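Long-range contact in phosphate-binding protein PstS (Borrelia burgdorferi, PDB 4N13), which binds inorganic phosphate as the solute-binding lipoprotein of an ABC transporter complex that imports phosphate: residues A[56-70]-A[219-231]. Numbering follows the deposited sequence.
Sequences LFNKIYKIAISSRDL and KYTIKRNLIIVTN. With SO4 (sulfate ion), chain E; SO4 (sulfate ion), chain D.
The R224 guanidinium takes water 3 at its edge, in plane, and this water donates to S67 O at 2.9 Å; the chain of R224, extended from CG to NE, runs past the same carbonyl, CD 3.2 Å from S67 O. R224 NE bonds S142 OG and NH2 forms a salt bridge with D145 OD2, both on helix 138-151, so the arginine probably ties together the two lobes of this class II periplasmic-binding-protein fold. Strand 63-66 is paired antiparallel with strand 223-230, which crosses between the lobes. Reciprocal backbone bonds join A64 to V229 and S66 to I227, A64 N reaching V229 O at 2.9 Å. On the face of A64 and S66, under helix 49-57, V229 CG1 meets L56 CD2 at 3.8 Å and the tips of V229 and L70 approach each other. I227 holds CG1 between its backbone N and carbonyl carbon (chi1 56°), which sets CG1 against S66 CB at 3.8 Å. On the other face, I63 and I65 lie alongside I228 and touch neighbouring strand 12-18. S49, by similarity a phosphate ligand, accepts from S67 N; a sulfate probably occupies the phosphate site, bonded to S19 OG, S49 OG and T20 N. In the conformer given, S67 OG donates to its O4 at a short 2.5 Å.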
# COMPACT_ATOMS: atom_id res chain seq x y z
N LEU A 56 -1.44 -5.89 -21.01
CA LEU A 56 -0.09 -6.37 -21.30
C LEU A 56 -0.13 -7.70 -22.06
O LEU A 56 0.50 -7.84 -23.13
CB LEU A 56 0.70 -6.53 -20.00
CG LEU A 56 2.08 -7.19 -20.10
CD1 LEU A 56 3.06 -6.27 -20.81
CD2 LEU A 56 2.60 -7.49 -18.72
N PHE A 57 -0.90 -8.67 -21.57
CA PHE A 57 -0.94 -9.97 -22.21
C PHE A 57 -1.57 -9.90 -23.59
O PHE A 57 -1.27 -10.73 -24.46
CB PHE A 57 -1.71 -10.95 -21.33
CG PHE A 57 -1.00 -11.36 -20.08
CD1 PHE A 57 0.37 -11.25 -19.95
CD2 PHE A 57 -1.70 -11.89 -19.03
CE1 PHE A 57 1.01 -11.68 -18.78
CE2 PHE A 57 -1.08 -12.30 -17.89
CZ PHE A 57 0.27 -12.19 -17.76
N ASN A 58 -2.46 -8.93 -23.80
CA ASN A 58 -3.12 -8.75 -25.08
C ASN A 58 -2.42 -7.72 -25.98
O ASN A 58 -2.96 -7.30 -26.99
CB ASN A 58 -4.61 -8.42 -24.87
CG ASN A 58 -5.38 -9.62 -24.43
OD1 ASN A 58 -5.78 -10.43 -25.26
ND2 ASN A 58 -5.57 -9.78 -23.13
N LYS A 59 -1.19 -7.33 -25.61
CA LYS A 59 -0.34 -6.48 -26.47
C LYS A 59 -0.89 -5.09 -26.64
O LYS A 59 -0.50 -4.38 -27.55
CB LYS A 59 -0.12 -7.12 -27.85
CG LYS A 59 0.28 -8.55 -27.80
CD LYS A 59 1.51 -8.76 -26.95
CE LYS A 59 2.04 -10.17 -27.10
NZ LYS A 59 3.32 -10.38 -26.37
N ILE A 60 -1.77 -4.67 -25.74
CA ILE A 60 -2.21 -3.28 -25.69
C ILE A 60 -1.19 -2.40 -24.96
O ILE A 60 -0.99 -1.25 -25.34
CB ILE A 60 -3.60 -3.20 -25.03
CG1 ILE A 60 -4.59 -4.09 -25.79
CG2 ILE A 60 -4.10 -1.76 -24.95
CD1 ILE A 60 -4.64 -3.82 -27.25
N TYR A 61 -0.56 -2.95 -23.93
CA TYR A 61 0.49 -2.27 -23.18
C TYR A 61 1.78 -3.08 -23.29
O TYR A 61 1.73 -4.32 -23.39
CB TYR A 61 0.11 -2.16 -21.71
CG TYR A 61 -1.20 -1.44 -21.49
CD1 TYR A 61 -1.43 -0.19 -22.04
CD2 TYR A 61 -2.21 -2.01 -20.75
CE1 TYR A 61 -2.61 0.47 -21.86
CE2 TYR A 61 -3.43 -1.35 -20.56
CZ TYR A 61 -3.62 -0.10 -21.14
OH TYR A 61 -4.80 0.58 -20.98
N LYS A 62 2.93 -2.40 -23.24
CA LYS A 62 4.23 -3.06 -23.11
C LYS A 62 4.68 -3.19 -21.65
O LYS A 62 5.57 -3.97 -21.34
CB LYS A 62 5.29 -2.30 -23.90
CG LYS A 62 5.16 -2.47 -25.39
CD LYS A 62 6.29 -1.77 -26.11
CE LYS A 62 6.10 -1.77 -27.62
NZ LYS A 62 7.08 -0.87 -28.27
N ILE A 63 4.08 -2.40 -20.76
CA ILE A 63 4.38 -2.45 -19.33
C ILE A 63 3.05 -2.32 -18.62
O ILE A 63 2.23 -1.48 -19.01
CB ILE A 63 5.30 -1.29 -18.87
CG1 ILE A 63 6.62 -1.27 -19.65
CG2 ILE A 63 5.53 -1.34 -17.37
CD1 ILE A 63 7.47 -0.03 -19.41
N ALA A 64 2.85 -3.08 -17.55
CA ALA A 64 1.73 -2.86 -16.63
C ALA A 64 2.28 -2.47 -15.27
O ALA A 64 3.33 -2.96 -14.85
CB ALA A 64 0.89 -4.12 -16.50
N ILE A 65 1.56 -1.59 -14.59
CA ILE A 65 1.91 -1.20 -13.23
C ILE A 65 0.83 -1.74 -12.30
O ILE A 65 -0.35 -1.43 -12.48
CB ILE A 65 1.99 0.32 -13.06
CG1 ILE A 65 2.95 0.91 -14.09
CG2 ILE A 65 2.41 0.64 -11.64
CD1 ILE A 65 4.39 0.46 -13.92
N SER A 66 1.23 -2.57 -11.32
CA SER A 66 0.26 -3.21 -10.44
C SER A 66 0.53 -2.92 -8.98
O SER A 66 1.68 -2.82 -8.55
CB SER A 66 0.30 -4.73 -10.66
OG SER A 66 -0.64 -5.38 -9.83
N SER A 67 -0.55 -2.76 -8.22
CA SER A 67 -0.49 -2.63 -6.77
C SER A 67 -0.81 -3.94 -6.06
O SER A 67 -0.93 -3.97 -4.85
CB SER A 67 -1.46 -1.55 -6.30
OG SER A 67 -2.77 -1.84 -6.74
N ARG A 68 -0.97 -5.02 -6.82
CA ARG A 68 -1.24 -6.33 -6.26
C ARG A 68 -0.28 -7.36 -6.80
O ARG A 68 0.24 -7.22 -7.91
CB ARG A 68 -2.67 -6.78 -6.57
CG ARG A 68 -2.92 -7.10 -8.03
CD ARG A 68 -3.88 -8.28 -8.17
NE ARG A 68 -4.34 -8.49 -9.54
CZ ARG A 68 -3.67 -9.19 -10.46
NH1 ARG A 68 -2.51 -9.75 -10.19
NH2 ARG A 68 -4.18 -9.34 -11.67
N ASP A 69 -0.07 -8.40 -6.01
CA ASP A 69 0.86 -9.45 -6.39
C ASP A 69 0.32 -10.29 -7.54
O ASP A 69 -0.86 -10.57 -7.65
CB ASP A 69 1.20 -10.35 -5.19
CG ASP A 69 2.29 -9.77 -4.31
OD1 ASP A 69 2.16 -8.60 -3.89
OD2 ASP A 69 3.27 -10.49 -4.03
N LEU A 70 1.25 -10.67 -8.39
CA LEU A 70 0.98 -11.52 -9.55
C LEU A 70 0.49 -12.89 -9.09
O LEU A 70 0.87 -13.40 -8.04
CB LEU A 70 2.23 -11.69 -10.40
CG LEU A 70 2.80 -10.43 -11.06
CD1 LEU A 70 4.06 -10.77 -11.84
CD2 LEU A 70 1.79 -9.75 -11.98
N LYS A 219 10.15 -6.95 5.94
CA LYS A 219 9.97 -7.33 7.34
C LYS A 219 8.72 -6.69 7.93
O LYS A 219 8.05 -7.29 8.76
CB LYS A 219 11.19 -6.93 8.17
CG LYS A 219 11.16 -7.46 9.60
CD LYS A 219 12.49 -7.23 10.31
CE LYS A 219 12.46 -7.77 11.73
NZ LYS A 219 13.73 -7.53 12.47
N TYR A 220 8.43 -5.46 7.52
CA TYR A 220 7.18 -4.80 7.87
C TYR A 220 6.17 -5.20 6.82
O TYR A 220 6.38 -4.97 5.63
CB TYR A 220 7.31 -3.30 7.90
CG TYR A 220 6.02 -2.67 8.37
CD1 TYR A 220 5.69 -2.65 9.71
CD2 TYR A 220 5.10 -2.15 7.48
CE1 TYR A 220 4.52 -2.10 10.15
CE2 TYR A 220 3.92 -1.58 7.90
CZ TYR A 220 3.63 -1.56 9.25
OH TYR A 220 2.47 -1.01 9.74
N THR A 221 5.07 -5.78 7.27
CA THR A 221 4.20 -6.53 6.39
C THR A 221 2.99 -5.76 5.82
O THR A 221 2.37 -6.20 4.87
CB THR A 221 3.68 -7.79 7.11
OG1 THR A 221 3.11 -7.42 8.37
CG2 THR A 221 4.82 -8.79 7.33
N ILE A 222 2.66 -4.61 6.40
CA ILE A 222 1.43 -3.91 6.02
C ILE A 222 1.69 -2.89 4.91
O ILE A 222 1.78 -1.69 5.14
CB ILE A 222 0.76 -3.22 7.24
CG1 ILE A 222 0.79 -4.09 8.49
CG2 ILE A 222 -0.67 -2.83 6.88
CD1 ILE A 222 0.09 -5.39 8.36
N LYS A 223 1.85 -3.38 3.70
CA LYS A 223 2.08 -2.52 2.55
C LYS A 223 1.73 -3.23 1.28
O LYS A 223 1.82 -4.45 1.21
CB LYS A 223 3.53 -2.02 2.47
CG LYS A 223 4.57 -3.03 1.98
CD LYS A 223 5.04 -3.98 3.04
CE LYS A 223 6.21 -4.85 2.56
NZ LYS A 223 5.76 -5.82 1.51
N ARG A 224 1.32 -2.46 0.28
CA ARG A 224 1.26 -2.93 -1.09
C ARG A 224 2.58 -2.63 -1.76
O ARG A 224 3.16 -1.56 -1.60
CB ARG A 224 0.14 -2.24 -1.84
CG ARG A 224 -1.25 -2.53 -1.30
CD ARG A 224 -2.22 -2.37 -2.42
NE ARG A 224 -3.64 -2.49 -2.09
CZ ARG A 224 -4.37 -3.60 -2.19
NH1 ARG A 224 -3.81 -4.76 -2.52
NH2 ARG A 224 -5.66 -3.56 -1.96
N ASN A 225 3.06 -3.60 -2.53
CA ASN A 225 4.27 -3.45 -3.33
C ASN A 225 3.86 -3.02 -4.74
O ASN A 225 3.12 -3.74 -5.42
CB ASN A 225 5.01 -4.79 -3.39
CG ASN A 225 5.66 -5.20 -2.07
OD1 ASN A 225 5.53 -4.53 -1.07
ND2 ASN A 225 6.39 -6.31 -2.09
N LEU A 226 4.27 -1.83 -5.16
CA LEU A 226 3.95 -1.35 -6.50
C LEU A 226 5.00 -1.88 -7.46
O LEU A 226 6.20 -1.66 -7.26
CB LEU A 226 3.90 0.18 -6.53
CG LEU A 226 2.53 0.80 -6.22
CD1 LEU A 226 1.57 0.63 -7.39
CD2 LEU A 226 1.90 0.18 -4.99
N ILE A 227 4.54 -2.60 -8.47
CA ILE A 227 5.43 -3.40 -9.32
C ILE A 227 5.27 -3.03 -10.78
O ILE A 227 4.18 -2.70 -11.27
CB ILE A 227 5.23 -4.93 -9.13
CG1 ILE A 227 3.78 -5.35 -9.38
CG2 ILE A 227 5.70 -5.36 -7.76
CD1 ILE A 227 3.60 -6.85 -9.39
N ILE A 228 6.40 -3.10 -11.48
CA ILE A 228 6.50 -2.96 -12.92
C ILE A 228 6.45 -4.37 -13.48
O ILE A 228 7.27 -5.22 -13.12
CB ILE A 228 7.86 -2.35 -13.29
CG1 ILE A 228 7.98 -0.93 -12.72
CG2 ILE A 228 8.08 -2.35 -14.81
CD1 ILE A 228 9.40 -0.43 -12.65
N VAL A 229 5.50 -4.61 -14.36
CA VAL A 229 5.24 -5.93 -14.93
C VAL A 229 5.48 -5.90 -16.44
O VAL A 229 4.96 -5.04 -17.14
CB VAL A 229 3.80 -6.40 -14.63
CG1 VAL A 229 3.58 -7.84 -15.11
CG2 VAL A 229 3.48 -6.28 -13.14
N THR A 230 6.27 -6.87 -16.90
CA THR A 230 6.52 -7.06 -18.33
C THR A 230 6.31 -8.50 -18.68
O THR A 230 6.14 -9.33 -17.79
CB THR A 230 7.95 -6.65 -18.71
OG1 THR A 230 8.87 -7.37 -17.89
CG2 THR A 230 8.17 -5.17 -18.52
N ASN A 231 6.28 -8.81 -19.98
CA ASN A 231 6.00 -10.16 -20.43
C ASN A 231 7.14 -10.74 -21.25
O ASN A 231 7.98 -10.01 -21.76
CB ASN A 231 4.68 -10.15 -21.22
CG ASN A 231 4.14 -11.52 -21.47
OD1 ASN A 231 4.63 -12.52 -20.93
ND2 ASN A 231 3.12 -11.58 -22.29
S SO4 E . 14.86 -10.48 11.17
O1 SO4 E . 13.42 -10.73 11.01
O2 SO4 E . 15.30 -9.65 10.05
O3 SO4 E . 15.07 -9.78 12.43
O4 SO4 E . 15.57 -11.76 11.11
S SO4 D . -5.74 -0.59 -8.46
O1 SO4 D . -6.02 0.45 -9.43
O2 SO4 D . -6.83 -0.55 -7.46
O3 SO4 D . -5.58 -1.93 -9.03
O4 SO4 D . -4.49 -0.33 -7.78
O HOH W 1 6.47 -6.49 -21.98
O HOH W 2 1.35 -5.83 -2.96
O HOH W 3 -1.17 -5.87 -2.71
O HOH W 4 2.55 -6.34 -5.71